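Long-range contact in scytalidopepsin B (Scytalidium lignicola, PDB 2IFR), which cleaves peptide bonds as an acid-acting glutamic endopeptidase, held here in complex with a peptide-based transition-state analogue: residues E161-S166 with G198-C203. Numbering follows the deposited sequence.
Sequences EFTDCS and GTTVSC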
# COMPACT_ATOMS: atom_id res chain seq x y z
N GLU A 161 2.38 11.11 3.75
CA GLU A 161 2.97 10.69 5.01
C GLU A 161 2.13 9.69 5.79
O GLU A 161 0.92 9.96 6.11
CB GLU A 161 3.20 11.91 5.88
CG GLU A 161 4.04 12.93 5.20
CD GLU A 161 4.56 13.98 6.16
OE1 GLU A 161 5.29 14.87 5.67
OE2 GLU A 161 4.24 13.90 7.39
N PHE A 162 2.74 8.56 6.11
CA PHE A 162 2.09 7.52 6.91
C PHE A 162 2.50 7.93 8.32
O PHE A 162 3.72 7.85 8.68
CB PHE A 162 2.69 6.16 6.58
CG PHE A 162 2.44 5.68 5.17
CD1 PHE A 162 1.31 4.92 4.87
CD2 PHE A 162 3.37 5.92 4.16
CE1 PHE A 162 1.11 4.40 3.56
CE2 PHE A 162 3.19 5.41 2.85
CZ PHE A 162 2.05 4.64 2.56
N THR A 163 1.54 8.40 9.12
CA THR A 163 1.85 8.83 10.49
C THR A 163 1.29 7.81 11.47
O THR A 163 0.36 7.02 11.11
CB THR A 163 1.28 10.23 10.79
OG1 THR A 163 -0.12 10.25 10.46
CG2 THR A 163 2.00 11.29 9.94
N ASP A 164 1.83 7.80 12.69
CA ASP A 164 1.43 6.84 13.72
C ASP A 164 1.50 5.43 13.17
O ASP A 164 0.54 4.61 13.37
CB ASP A 164 0.00 7.12 14.20
CG ASP A 164 -0.09 8.39 15.00
OD1 ASP A 164 0.89 8.70 15.73
OD2 ASP A 164 -1.14 9.08 14.92
N CYS A 165 2.59 5.13 12.47
CA CYS A 165 2.78 3.79 11.92
C CYS A 165 2.87 2.84 13.09
O CYS A 165 3.48 3.18 14.16
CB CYS A 165 4.07 3.70 11.09
SG CYS A 165 3.98 4.72 9.59
N SER A 166 2.28 1.66 12.94
CA SER A 166 2.31 0.68 14.01
C SER A 166 2.39 -0.70 13.41
O SER A 166 1.61 -1.04 12.47
CB SER A 166 1.04 0.82 14.88
OG SER A 166 0.92 -0.28 15.76
N GLY A 198 10.97 8.21 13.36
CA GLY A 198 10.07 7.88 14.46
C GLY A 198 8.97 6.90 14.08
O GLY A 198 9.25 5.70 13.77
N THR A 199 7.72 7.35 14.08
CA THR A 199 6.62 6.45 13.70
C THR A 199 6.02 6.99 12.39
O THR A 199 4.82 6.73 12.05
CB THR A 199 5.51 6.39 14.81
OG1 THR A 199 5.11 7.72 15.15
CG2 THR A 199 6.06 5.72 16.09
N THR A 200 6.85 7.72 11.63
CA THR A 200 6.39 8.34 10.37
C THR A 200 7.19 7.87 9.16
O THR A 200 8.45 7.79 9.21
CB THR A 200 6.49 9.89 10.46
OG1 THR A 200 5.75 10.36 11.58
CG2 THR A 200 5.94 10.56 9.18
N VAL A 201 6.49 7.51 8.08
CA VAL A 201 7.15 7.13 6.81
C VAL A 201 6.64 8.25 5.89
O VAL A 201 5.39 8.38 5.61
CB VAL A 201 6.71 5.75 6.27
CG1 VAL A 201 7.35 5.48 4.89
CG2 VAL A 201 7.16 4.65 7.24
N SER A 202 7.56 9.08 5.41
CA SER A 202 7.18 10.22 4.59
C SER A 202 7.72 10.08 3.17
O SER A 202 8.97 9.87 2.96
CB SER A 202 7.71 11.49 5.25
OG SER A 202 7.40 12.62 4.44
N CYS A 203 6.84 10.18 2.19
CA CYS A 203 7.26 9.99 0.82
C CYS A 203 6.95 11.18 -0.06
O CYS A 203 5.75 11.48 -0.33
CB CYS A 203 6.56 8.77 0.23
SG CYS A 203 7.03 7.11 0.83
O HOH W 1 3.90 9.43 13.40
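Antiparallel pairing of strand 155-169, where the chain turns a corner at D164, with the C-terminal strand 200-205 joins F162 to V201 in the β-sandwich characteristic of the A4 (glutamic) peptidases. F162 and V201 form a hydrogen-bonded pair, F162 N to V201 O at 2.7 Å and V201 N to F162 O at 2.9 Å. Beyond the corner C165 N makes one further backbone bond, to T199 O at 2.8 Å with an N-H...O angle of 166°. D164, at positive phi, gives its own N-H instead to a water 2.7 Å from D164 N that also hydrogen-bonds T199 OG1 and T200 OG1, so the water links the two segments.

On the buried face, the F162 ring lies with its CD2 edge near V201, CD2 meeting V201 CB at 4.0 Å, while V201 O sits in the ring plane at that edge. A chi1 of -67° sets C165 SG beside its backbone N, which brings it close to T199 O and to 4.0 Å from V201 CG2. I135 and F133 of strand 130-141 pack against this apolar cluster, which A21 and L176 also adjoin. The other face is more polar: the extended side chain of E161 runs past S202, whose OG gives a weak hydrogen bond to OE1 at 3.3 Å, and the methyls T163 CG2 and T200 CG2 lie side by side at 4.1 Å.

The strand join thus rests on backbone bonds and buried apolar contacts, and the water accepts the D164 N-H, whose angle to T199 O is too poor for a bond.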